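Local coordinates for protein phosphoribosylamine--glycine ligase (Thermotoga maritima, PDB 1VKZ) that joins glycine to 5-phospho-beta-D-ribosylamine at the cost of ATP, making glycinamide ribonucleotide in the second step of de novo purine synthesis, at residues 25-30 / 74-79; 114-119 / 260-265; 135-138 / 143-146; 167-172 / 176-181; 360-365 / 369-374. One frame throughout, in Å; residues are numbered along the deposited sequence.

Interaction 1: 25-30 / 74-79; sequences GREHAI and VIPGSE
Pro76 is the centre of this contact. Its ring meets the side chains of Glu27 and Arg26 on the first turn of helix 25-36. With Pro76, the main contributors are Ile30 and Glu27. Ile30, one turn along the helix from Arg26, makes an apolar contact with the strand end: its CG2 lies 4.5 Å from CG1 of Val74. This is looser than the packing round the proline. Glu27 puts a carboxylate oxygen against the ring, with OE2 3.0 Å from CG of Pro76. The methylene behind it takes part too, CG of Glu27 lying 3.6 Å from CG of Pro76. The Glu27 chain bends at chi2 (76°), which turns OE2 to the CB–CG side of the proline ring. OE1 of Glu27 accepts from the backbone N of Gly24. Arg26 runs alongside Pro76, the two side chains pointing opposite ways, and NE of Arg26 is 3.3 Å from CB of Pro76. The salt bridge from NE of Arg26 to OE2 of Glu27 is 3.2 Å long. It lies in the guanidinium plane but meets the oxygen from above the carboxylate plane. NH1 of Arg26 donates to the carbonyl of Leu290. A leucine in place of Arg26 would probably leave OE2 of Glu27 without its ion-pair partner and the Leu290 carbonyl without this donor. Ile30 and Glu27 also touch Ile20 of strand 17-22. The arrangement belongs to the Rossmann-like N domain: the loop leaving parallel strand 73-74 packs on the helix that follows the adjacent strand 17-22.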
# COMPACT_ATOMS: atom_id res chain seq x y z
N GLY A 25 2.38 8.13 6.52
CA GLY A 25 1.13 8.20 7.26
C GLY A 25 0.58 6.86 7.64
O GLY A 25 -0.09 6.75 8.66
N ARG A 26 0.89 5.82 6.86
CA ARG A 26 0.57 4.42 7.20
C ARG A 26 1.21 4.06 8.51
O ARG A 26 0.57 3.55 9.42
CB ARG A 26 1.09 3.53 6.09
CG ARG A 26 1.03 2.03 6.28
CD ARG A 26 1.48 1.27 5.02
NE ARG A 26 2.80 1.70 4.55
CZ ARG A 26 3.25 1.65 3.28
NH1 ARG A 26 2.51 1.20 2.28
NH2 ARG A 26 4.47 2.08 3.01
N GLU A 27 2.49 4.39 8.62
CA GLU A 27 3.28 4.07 9.77
C GLU A 27 2.75 4.84 10.98
O GLU A 27 2.58 4.28 12.06
CB GLU A 27 4.73 4.42 9.50
CG GLU A 27 5.43 3.44 8.56
CD GLU A 27 5.08 3.57 7.07
OE1 GLU A 27 4.68 4.66 6.57
OE2 GLU A 27 5.25 2.58 6.37
N HIS A 28 2.49 6.12 10.77
CA HIS A 28 1.96 6.95 11.82
C HIS A 28 0.57 6.49 12.20
O HIS A 28 0.25 6.41 13.37
CB HIS A 28 2.01 8.43 11.40
CG HIS A 28 1.60 9.38 12.48
ND1 HIS A 28 1.19 10.67 12.22
CD2 HIS A 28 1.52 9.23 13.82
CE1 HIS A 28 0.87 11.27 13.36
NE2 HIS A 28 1.05 10.41 14.34
N ALA A 29 -0.26 6.16 11.23
CA ALA A 29 -1.57 5.60 11.53
C ALA A 29 -1.46 4.31 12.38
O ALA A 29 -2.12 4.17 13.42
CB ALA A 29 -2.33 5.36 10.28
N ILE A 30 -0.62 3.39 11.95
CA ILE A 30 -0.42 2.14 12.69
C ILE A 30 0.08 2.42 14.13
O ILE A 30 -0.47 1.92 15.09
CB ILE A 30 0.49 1.22 11.95
CG1 ILE A 30 -0.20 0.73 10.67
CG2 ILE A 30 0.80 0.03 12.80
CD1 ILE A 30 0.70 0.03 9.70
N VAL A 74 6.60 -4.07 13.29
CA VAL A 74 5.71 -3.96 12.13
C VAL A 74 6.43 -3.28 10.98
O VAL A 74 6.71 -2.09 11.02
CB VAL A 74 4.38 -3.25 12.43
CG1 VAL A 74 3.62 -3.04 11.16
CG2 VAL A 74 3.52 -4.04 13.44
N ILE A 75 6.73 -4.04 9.95
CA ILE A 75 7.30 -3.45 8.76
C ILE A 75 6.21 -3.09 7.72
O ILE A 75 5.30 -3.89 7.50
CB ILE A 75 8.30 -4.38 8.20
CG1 ILE A 75 8.46 -4.10 6.71
CG2 ILE A 75 7.91 -5.84 8.44
CD1 ILE A 75 8.99 -2.73 6.43
N PRO A 76 6.21 -1.87 7.19
CA PRO A 76 5.64 -1.57 5.85
C PRO A 76 6.59 -0.99 4.78
O PRO A 76 6.93 0.20 4.83
CB PRO A 76 4.59 -0.52 6.19
CG PRO A 76 5.05 -0.07 7.67
CD PRO A 76 6.47 -0.64 7.91
N GLY A 77 7.00 -1.82 3.81
CA GLY A 77 7.85 -1.34 2.73
C GLY A 77 8.52 -2.43 1.93
O GLY A 77 7.92 -3.47 1.65
N SER A 78 9.77 -2.14 1.51
CA SER A 78 10.69 -3.08 0.91
C SER A 78 11.80 -3.47 1.89
O SER A 78 12.72 -4.25 1.55
CB SER A 78 11.36 -2.42 -0.32
OG SER A 78 12.29 -1.41 0.07
N GLU A 79 11.75 -2.93 3.10
CA GLU A 79 12.47 -3.54 4.21
C GLU A 79 12.35 -5.06 4.04
O GLU A 79 13.36 -5.78 4.09
CB GLU A 79 11.93 -3.04 5.56
CG GLU A 79 12.82 -1.96 6.19
CD GLU A 79 12.08 -0.68 6.64
OE1 GLU A 79 10.82 -0.66 6.66
OE2 GLU A 79 12.76 0.33 6.97

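Interaction 2: 114-119 / 260-265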
# COMPACT_ATOMS: atom_id res chain seq x y z
N MSE A 114 0.78 -18.13 -9.18
CA MSE A 114 -0.65 -18.17 -9.37
C MSE A 114 -1.12 -19.25 -10.41
O MSE A 114 -2.15 -19.92 -10.23
CB MSE A 114 -1.10 -16.79 -9.79
CG MSE A 114 -0.92 -15.76 -8.73
SE MSE A 114 -1.69 -14.05 -9.30
CE MSE A 114 -0.13 -13.00 -9.93
N LYS A 115 -0.38 -19.39 -11.50
CA LYS A 115 -0.68 -20.44 -12.47
C LYS A 115 -0.61 -21.80 -11.76
O LYS A 115 -1.52 -22.59 -11.86
CB LYS A 115 0.29 -20.38 -13.65
CG LYS A 115 -0.22 -21.08 -14.94
CD LYS A 115 0.93 -21.61 -15.81
CE LYS A 115 1.79 -20.48 -16.40
NZ LYS A 115 3.11 -20.94 -16.98
N LYS A 116 0.46 -22.02 -11.01
CA LYS A 116 0.68 -23.25 -10.23
C LYS A 116 -0.47 -23.55 -9.26
O LYS A 116 -1.04 -24.64 -9.26
CB LYS A 116 1.99 -23.13 -9.45
CG LYS A 116 2.77 -24.42 -9.29
CD LYS A 116 3.97 -24.21 -8.38
CE LYS A 116 4.66 -25.51 -8.09
NZ LYS A 116 5.46 -25.44 -6.85
N TYR A 117 -0.83 -22.59 -8.43
CA TYR A 117 -1.81 -22.84 -7.42
C TYR A 117 -3.26 -22.49 -7.83
O TYR A 117 -4.15 -22.41 -6.99
CB TYR A 117 -1.32 -22.16 -6.13
CG TYR A 117 -0.06 -22.82 -5.61
CD1 TYR A 117 -0.11 -24.09 -5.03
CD2 TYR A 117 1.19 -22.21 -5.74
CE1 TYR A 117 1.04 -24.73 -4.57
CE2 TYR A 117 2.35 -22.86 -5.28
CZ TYR A 117 2.26 -24.11 -4.69
OH TYR A 117 3.38 -24.77 -4.23
N GLY A 118 -3.50 -22.31 -9.13
CA GLY A 118 -4.87 -22.08 -9.66
C GLY A 118 -5.53 -20.81 -9.18
O GLY A 118 -6.72 -20.81 -8.88
N ILE A 119 -4.75 -19.72 -9.11
CA ILE A 119 -5.22 -18.43 -8.63
C ILE A 119 -5.58 -17.57 -9.85
O ILE A 119 -4.76 -17.36 -10.75
CB ILE A 119 -4.13 -17.78 -7.77
CG1 ILE A 119 -3.90 -18.59 -6.47
CG2 ILE A 119 -4.50 -16.36 -7.41
CD1 ILE A 119 -2.51 -18.48 -5.97
N GLU A 260 2.18 -22.17 1.82
CA GLU A 260 2.45 -23.31 2.68
C GLU A 260 3.02 -24.45 1.85
O GLU A 260 4.00 -25.04 2.24
CB GLU A 260 1.21 -23.79 3.42
CG GLU A 260 1.03 -23.21 4.82
CD GLU A 260 0.01 -24.01 5.65
OE1 GLU A 260 -0.52 -25.07 5.18
OE2 GLU A 260 -0.25 -23.57 6.80
N LYS A 261 2.41 -24.73 0.71
CA LYS A 261 2.95 -25.75 -0.16
C LYS A 261 4.38 -25.44 -0.69
O LYS A 261 5.15 -26.37 -0.97
CB LYS A 261 1.99 -26.06 -1.30
CG LYS A 261 2.40 -27.32 -2.08
CD LYS A 261 1.28 -28.31 -2.17
CE LYS A 261 1.73 -29.58 -2.81
NZ LYS A 261 2.21 -29.39 -4.20
N GLU A 262 4.76 -24.16 -0.79
CA GLU A 262 6.18 -23.82 -1.07
C GLU A 262 7.11 -24.02 0.14
O GLU A 262 8.33 -23.95 0.00
CB GLU A 262 6.34 -22.40 -1.65
CG GLU A 262 5.85 -22.22 -3.09
CD GLU A 262 6.38 -23.28 -4.04
OE1 GLU A 262 7.51 -23.78 -3.81
OE2 GLU A 262 5.67 -23.63 -5.02
N GLY A 263 6.55 -24.28 1.32
CA GLY A 263 7.33 -24.65 2.50
C GLY A 263 7.44 -23.57 3.54
O GLY A 263 8.14 -23.72 4.54
N TYR A 264 6.74 -22.47 3.30
CA TYR A 264 6.86 -21.25 4.08
C TYR A 264 5.53 -20.95 4.73
O TYR A 264 4.54 -21.57 4.37
CB TYR A 264 7.28 -20.12 3.14
CG TYR A 264 8.59 -20.48 2.49
CD1 TYR A 264 9.77 -20.37 3.20
CD2 TYR A 264 8.65 -20.97 1.19
CE1 TYR A 264 10.98 -20.72 2.64
CE2 TYR A 264 9.87 -21.31 0.62
CZ TYR A 264 11.03 -21.18 1.36
OH TYR A 264 12.27 -21.52 0.85
N ALA A 265 5.52 -20.03 5.69
CA ALA A 265 4.29 -19.59 6.34
C ALA A 265 4.21 -18.10 6.28
O ALA A 265 5.14 -17.41 6.64
CB ALA A 265 4.25 -20.04 7.80
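Tyr117 and Lys116 converge on one carboxylate oxygen, OE2 of Glu262. The lysine chain runs extended beyond CG and meets the glutamate from the opposite direction. Its NZ makes a 2.6 Å salt bridge to OE2, on the syn lone pair. The hydroxyl of Tyr117 donates to the same oxygen at 2.7 Å, but from above the carboxylate plane. OE2 itself lies at the edge of the tyrosine ring, close to the ring plane. Ring and carboxylate planes stand 75° apart, so the two flat groups do not stack. Tyr117 reaches this place with CG beside its backbone N (chi1 -66°). Lys261 crosses the ring obliquely: its CG lies 3.5 Å from OH of Tyr117, and its CB 3.7 Å from CE1. A glutamine in place of Glu262 would probably cost Lys116 its counter-charge and weaken the grip on the tyrosine hydroxyl. The contact is at the surface of the ATP-grasp region, away from the annotated sites. It joins two helix C-termini, those of helices 107-116 and 242-261, each closed by a Schellman motif with a glycine of positive phi, Gly118 and Gly263.

Interaction 3: 135-138 / 143-146; sequences EKIK and PYVI
Ile137 lays the end of its side chain against Tyr144 and Ile146. The contact is apolar. CD1 of Ile137 is 3.9 Å from CD1 of the tyrosine ring and 4.0 Å from CD1 of Ile146, so a single methyl touches both strand residues. CG1 of the same isoleucine adds to this, 4.0 Å from CD1 of Tyr144. The conformation of Ile137 accounts for the reach. CG1 swings opposite the backbone N (chi1 -150°), and the bend at chi2 (61°) sets CD1 between Tyr144 and Ile146. This leaves CG2 between the backbone N and the carbonyl carbon. Tyr144 has CG beside its own backbone N, and its ring lies against the side chain of Ile137. The isoleucine crosses it at about a right angle. Ile146 crosses Ile137 in the same way. Its CG1 also sits beside the backbone N, and a second bend at chi2 (-69°) brings CD1 to Ile137. The backbone takes a small share: the carbonyl O of Ile137 lies 3.9 Å from CE1 of Tyr144. Between them, Val145 points away and touches Val157 and Ile159. The contact thus ties the end of helix 130-137 to strand 144-148 of a four-stranded antiparallel sheet in the ATP-grasp region. Ile188 on neighbouring strand 186-190 touches both Ile137 and Ile146. Helix 163-175 packs beside them, with Thr166 against both Tyr144 and Ile146.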
# COMPACT_ATOMS: atom_id res chain seq x y z
N GLU A 135 8.18 -10.57 -30.17
CA GLU A 135 7.52 -11.84 -30.49
C GLU A 135 6.27 -12.01 -29.64
O GLU A 135 5.17 -12.14 -30.17
CB GLU A 135 8.49 -13.02 -30.27
CG GLU A 135 7.90 -14.42 -30.50
CD GLU A 135 7.54 -15.18 -29.22
OE1 GLU A 135 8.44 -15.82 -28.62
OE2 GLU A 135 6.35 -15.15 -28.80
N LYS A 136 6.45 -11.98 -28.32
CA LYS A 136 5.38 -12.32 -27.39
C LYS A 136 4.27 -11.26 -27.32
O LYS A 136 3.16 -11.57 -26.87
CB LYS A 136 5.97 -12.62 -26.00
CG LYS A 136 6.94 -13.82 -26.01
CD LYS A 136 7.63 -14.02 -24.67
CE LYS A 136 8.79 -15.01 -24.79
NZ LYS A 136 8.41 -16.37 -24.36
N ILE A 137 4.54 -10.04 -27.77
CA ILE A 137 3.50 -9.02 -27.73
C ILE A 137 2.37 -9.32 -28.74
O ILE A 137 1.21 -8.95 -28.53
CB ILE A 137 4.08 -7.58 -27.91
CG1 ILE A 137 3.22 -6.55 -27.18
CG2 ILE A 137 4.28 -7.22 -29.40
CD1 ILE A 137 3.13 -6.79 -25.67
N LYS A 138 2.71 -10.05 -29.80
CA LYS A 138 1.75 -10.40 -30.86
C LYS A 138 0.61 -11.30 -30.37
O LYS A 138 -0.44 -11.36 -31.02
CB LYS A 138 2.46 -11.05 -32.06
CG LYS A 138 3.24 -10.07 -32.93
CD LYS A 138 4.03 -10.76 -34.04
CE LYS A 138 5.41 -11.20 -33.56
NZ LYS A 138 6.22 -11.86 -34.61
N PRO A 143 -5.03 -2.84 -25.97
CA PRO A 143 -4.72 -2.27 -24.65
C PRO A 143 -3.67 -3.15 -23.94
O PRO A 143 -4.01 -4.15 -23.33
CB PRO A 143 -6.09 -2.20 -23.97
CG PRO A 143 -6.88 -3.25 -24.60
CD PRO A 143 -6.38 -3.42 -26.01
N TYR A 144 -2.39 -2.80 -24.09
CA TYR A 144 -1.30 -3.66 -23.65
C TYR A 144 -0.87 -3.32 -22.25
O TYR A 144 -0.87 -2.15 -21.89
CB TYR A 144 -0.06 -3.55 -24.57
CG TYR A 144 -0.30 -3.96 -26.02
CD1 TYR A 144 -0.44 -5.30 -26.36
CD2 TYR A 144 -0.38 -3.02 -27.02
CE1 TYR A 144 -0.65 -5.68 -27.64
CE2 TYR A 144 -0.61 -3.39 -28.33
CZ TYR A 144 -0.74 -4.72 -28.63
OH TYR A 144 -0.96 -5.11 -29.92
N VAL A 145 -0.53 -4.33 -21.47
CA VAL A 145 -0.05 -4.14 -20.13
C VAL A 145 1.30 -4.81 -19.98
O VAL A 145 1.43 -6.01 -20.17
CB VAL A 145 -1.00 -4.71 -19.09
CG1 VAL A 145 -0.55 -4.28 -17.68
CG2 VAL A 145 -2.41 -4.30 -19.38
N ILE A 146 2.31 -4.00 -19.69
CA ILE A 146 3.66 -4.48 -19.45
C ILE A 146 3.97 -4.16 -18.01
O ILE A 146 3.66 -3.08 -17.55
CB ILE A 146 4.65 -3.71 -20.36
CG1 ILE A 146 4.39 -4.03 -21.84
CG2 ILE A 146 6.07 -3.99 -20.00
CD1 ILE A 146 4.74 -5.46 -22.28

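Interaction 4: 167-172 / 176-181; sequences IEKGSK and GELIKG
The carbonyl O of Lys172 is the tight point of the contact, where the chain turns back on the end of helix 163-175. This helix end and the loop after it belong to the ATP-grasp region, within the predicted ATP-binding range. The oxygen accepts from the backbone N of Leu178 at 2.9 Å. The geometry is bent, with the donor 74° out of the carbonyl plane. The backbone N of Glu177 reaches the same oxygen at 2.8 Å, in a weak bond with an angle of 125° at the hydrogen. Gly176, with positive phi, is where the chain leaves the helix. Leu178 then closes over the last turns. Its CB lies 3.9 Å from CB of Lys172. With CG opposite the backbone N (chi1 -169°), CD2 is carried to 3.5 Å from the carbonyl O of Lys169. Leu158 of strand 157-160 and Leu173 of the helix also touch this leucine.

The other side is looser and carries the charged chains. Lys172 and Glu177 cross at about a right angle through their first carbons, with the two CB atoms 4.1 Å apart. Their ends then part: NZ of Lys172 and OE1 of Glu177 are 6.2 Å apart, and no salt bridge forms. The lysine bends at chi4 and gives a weak bond, 3.3 Å, from NZ to the carbonyl O of Glu168. Lys169 leads away to a salt bridge with Glu165. The turn is thus probably held by backbone bonds of poor geometry and by the leucine packing, while Lys172 and Glu177 probably add no more than a long-range attraction.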
# COMPACT_ATOMS: atom_id res chain seq x y z
N ILE A 167 6.32 -1.58 -27.39
CA ILE A 167 7.59 -2.20 -27.68
C ILE A 167 8.71 -1.22 -27.32
O ILE A 167 9.68 -1.61 -26.70
CB ILE A 167 7.64 -2.59 -29.17
CG1 ILE A 167 6.67 -3.74 -29.43
CG2 ILE A 167 9.05 -3.01 -29.57
CD1 ILE A 167 6.31 -3.89 -30.92
N GLU A 168 8.55 0.05 -27.69
CA GLU A 168 9.57 1.07 -27.43
C GLU A 168 9.86 1.27 -25.95
O GLU A 168 11.01 1.21 -25.54
CB GLU A 168 9.18 2.41 -28.07
N LYS A 169 8.81 1.47 -25.16
CA LYS A 169 8.96 1.69 -23.71
C LYS A 169 9.24 0.39 -22.96
O LYS A 169 10.06 0.36 -22.03
CB LYS A 169 7.70 2.35 -23.12
CG LYS A 169 7.56 3.81 -23.50
CD LYS A 169 6.29 4.46 -22.95
CE LYS A 169 6.05 5.81 -23.67
NZ LYS A 169 4.66 6.33 -23.52
N GLY A 170 8.56 -0.67 -23.36
CA GLY A 170 8.74 -1.96 -22.71
C GLY A 170 10.13 -2.53 -22.91
O GLY A 170 10.66 -3.22 -22.03
N SER A 171 10.70 -2.27 -24.07
CA SER A 171 12.06 -2.70 -24.37
C SER A 171 13.04 -1.98 -23.46
O SER A 171 13.95 -2.59 -22.92
CB SER A 171 12.40 -2.35 -25.82
OG SER A 171 11.42 -2.84 -26.71
N LYS A 172 12.85 -0.66 -23.35
CA LYS A 172 13.64 0.22 -22.49
C LYS A 172 13.46 -0.17 -21.07
O LYS A 172 14.39 -0.07 -20.29
CB LYS A 172 13.22 1.68 -22.61
CG LYS A 172 13.74 2.40 -23.83
CD LYS A 172 13.24 3.84 -23.87
CE LYS A 172 13.57 4.52 -25.20
NZ LYS A 172 12.80 3.92 -26.33
N GLY A 176 16.63 -1.43 -18.69
CA GLY A 176 16.96 -0.46 -17.65
C GLY A 176 17.06 0.97 -18.12
O GLY A 176 17.50 1.83 -17.38
N GLU A 177 16.64 1.22 -19.35
CA GLU A 177 16.58 2.57 -19.89
C GLU A 177 15.25 3.31 -19.67
O GLU A 177 15.16 4.50 -19.90
CB GLU A 177 17.00 2.56 -21.37
CG GLU A 177 18.39 1.97 -21.55
CD GLU A 177 19.03 2.28 -22.88
OE1 GLU A 177 18.30 2.32 -23.90
OE2 GLU A 177 20.27 2.45 -22.91
N LEU A 178 14.21 2.62 -19.20
CA LEU A 178 12.95 3.31 -18.93
C LEU A 178 12.97 3.96 -17.56
O LEU A 178 12.99 5.18 -17.47
CB LEU A 178 11.72 2.39 -19.06
CG LEU A 178 10.38 3.14 -19.04
CD1 LEU A 178 10.30 4.22 -20.12
CD2 LEU A 178 9.26 2.18 -19.21
N ILE A 179 12.99 3.14 -16.51
CA ILE A 179 13.00 3.61 -15.13
C ILE A 179 14.35 3.28 -14.50
O ILE A 179 14.69 2.12 -14.33
CB ILE A 179 11.90 2.92 -14.32
CG1 ILE A 179 10.53 3.10 -14.99
CG2 ILE A 179 11.86 3.45 -12.88
CD1 ILE A 179 9.52 2.03 -14.59
N LYS A 180 15.12 4.32 -14.16
CA LYS A 180 16.43 4.17 -13.51
C LYS A 180 16.34 3.19 -12.32
O LYS A 180 15.50 3.37 -11.43
CB LYS A 180 16.94 5.54 -13.03
CG LYS A 180 18.39 5.55 -12.60
CD LYS A 180 19.31 5.54 -13.81
CE LYS A 180 20.77 5.61 -13.42
NZ LYS A 180 21.63 5.82 -14.61
N GLY A 181 17.20 2.17 -12.34
CA GLY A 181 17.20 1.13 -11.30
C GLY A 181 16.13 0.05 -11.47
O GLY A 181 15.79 -0.66 -10.50

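Interaction 5: 360-365 / 369-374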
# COMPACT_ATOMS: atom_id res chain seq x y z
N GLY A 360 5.43 13.21 4.90
CA GLY A 360 6.57 14.04 4.50
C GLY A 360 6.66 15.35 5.26
O GLY A 360 6.53 16.43 4.66
N VAL A 361 6.90 15.27 6.56
CA VAL A 361 7.13 16.48 7.37
C VAL A 361 8.41 16.36 8.14
O VAL A 361 8.75 15.27 8.59
CB VAL A 361 6.00 16.74 8.39
CG1 VAL A 361 4.67 16.97 7.66
CG2 VAL A 361 5.92 15.59 9.43
N ALA A 362 9.12 17.48 8.27
CA ALA A 362 10.35 17.56 9.08
C ALA A 362 10.34 18.76 10.00
O ALA A 362 9.50 19.63 9.88
CB ALA A 362 11.54 17.60 8.20
N GLU A 363 11.26 18.76 10.95
CA GLU A 363 11.48 19.90 11.83
C GLU A 363 12.69 20.65 11.30
O GLU A 363 13.70 20.03 10.98
CB GLU A 363 11.75 19.47 13.28
CG GLU A 363 10.81 18.40 13.83
CD GLU A 363 11.01 18.13 15.32
OE1 GLU A 363 12.01 18.61 15.90
OE2 GLU A 363 10.15 17.43 15.93
N LYS A 364 12.57 21.98 11.19
CA LYS A 364 13.69 22.81 10.76
C LYS A 364 13.48 24.20 11.32
O LYS A 364 12.42 24.80 11.11
CB LYS A 364 13.76 22.85 9.23
CG LYS A 364 15.14 23.16 8.67
CD LYS A 364 15.05 23.85 7.30
CE LYS A 364 14.92 25.38 7.42
NZ LYS A 364 16.18 26.01 7.89
N ASP A 365 14.49 24.70 12.03
CA ASP A 365 14.44 26.04 12.64
C ASP A 365 13.23 26.22 13.59
O ASP A 365 12.57 27.28 13.59
CB ASP A 365 14.47 27.12 11.55
CG ASP A 365 15.81 27.16 10.79
OD1 ASP A 365 16.59 26.19 10.90
OD2 ASP A 365 16.16 28.11 10.06
N VAL A 369 8.05 21.77 8.56
CA VAL A 369 8.30 22.01 7.14
C VAL A 369 8.00 20.78 6.28
O VAL A 369 8.07 19.64 6.78
CB VAL A 369 9.77 22.48 6.90
CG1 VAL A 369 10.15 23.60 7.88
CG2 VAL A 369 10.74 21.35 7.02
N THR A 370 7.63 20.97 5.01
CA THR A 370 7.37 19.81 4.13
C THR A 370 8.67 19.12 3.84
O THR A 370 9.70 19.76 3.75
CB THR A 370 6.69 20.20 2.79
OG1 THR A 370 7.48 21.18 2.11
CG2 THR A 370 5.34 20.85 2.99
N ASN A 371 8.60 17.80 3.65
CA ASN A 371 9.79 16.98 3.45
C ASN A 371 9.38 15.64 2.86
O ASN A 371 9.63 14.59 3.44
CB ASN A 371 10.54 16.79 4.77
CG ASN A 371 11.91 16.16 4.59
OD1 ASN A 371 12.79 16.74 3.95
ND2 ASN A 371 12.12 14.99 5.19
N GLY A 372 8.74 15.67 1.71
CA GLY A 372 8.29 14.46 1.03
C GLY A 372 7.15 14.81 0.12
O GLY A 372 6.54 15.89 0.23
N GLY A 373 6.83 13.88 -0.77
CA GLY A 373 5.78 14.13 -1.77
C GLY A 373 4.42 14.35 -1.16
O GLY A 373 3.75 15.32 -1.45
N ARG A 374 4.02 13.39 -0.34
CA ARG A 374 2.79 13.46 0.42
C ARG A 374 3.15 13.94 1.82
O ARG A 374 3.98 13.32 2.53
CB ARG A 374 2.10 12.10 0.44
CG ARG A 374 1.84 11.63 -0.99
CD ARG A 374 0.91 10.43 -1.15
NE ARG A 374 1.54 9.17 -0.74
CZ ARG A 374 0.90 8.02 -0.65
NH1 ARG A 374 -0.39 7.94 -0.93
NH2 ARG A 374 1.54 6.94 -0.27
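Asn371 turns CG opposite its backbone N (chi1 -169°), which sets the side chain beside Ala362, with the two CB atoms 3.7 Å apart. Val369 has CG1 beside its backbone N and CG2 between that N and the carbonyl carbon (chi1 -48°). CG1 therefore meets CB of Lys364 at 3.9 Å, and CG2 meets CB of Ala362 at 4.0 Å. Ala362 and Val369 share one face of the sheet. They form a hydrogen-bonded antiparallel pair: the N of Ala362 donates to the O of Val369 at 2.8 Å, and the N of Val369 answers to the O of Ala362 at 2.9 Å. Val361 and Thr370 are the next, non-hydrogen-bonded pair, and their side chains diverge. This is the beta hairpin of strands 356-364 and 367-370, at one edge of the six-stranded antiparallel sheet of the C domain. Beyond it the second segment leaves its strand and passes Gly360. The O of Gly360 accepts from the N of Asn371 at 2.7 Å, with the donor well above the carbonyl plane. The N of Gly360 donates to the O of Arg374 at 2.8 Å, in the carbonyl plane. Arg374 already belongs to strand 374-382, on the other side of strand 356-364, so Gly360 is bonded to Asn371 just past one neighbouring strand and to Arg374 at the start of the other. Space is tight here. A CB on Gly360 would run into CA of Gly372 and the O of Arg374. Gly372 also has backbone angles that suit only glycine. Thr370 OG1 bonds the N of Lys346, and the Arg374 guanidinium reaches the carbonyls of Gly231 and Asp292.

In the fold
Interaction 1, in the N domain, comes first along the chain and interaction 5, in the C domain, last. Between them interaction 2 closes a long ATP-grasp loop that contains interactions 3 and 4. These two, with centres 14 Å apart, touch where CG2 of Ile137 meets CD1 of Ile167. Helix 163-175, which carries one segment of interaction 4, packs on the strand residues of interaction 3. Interactions 2 and 5 are about 42 Å apart between centres. Interactions 1 and 5 do not touch, but His28 bonds Phe358 of strand 356-364, connecting N and C domains directly. Asp292 of the ATP-grasp region bonds both Arg26 and Arg374. The side chain of Arg26 lies about 7 Å from that of Asn287, a predicted magnesium ligand.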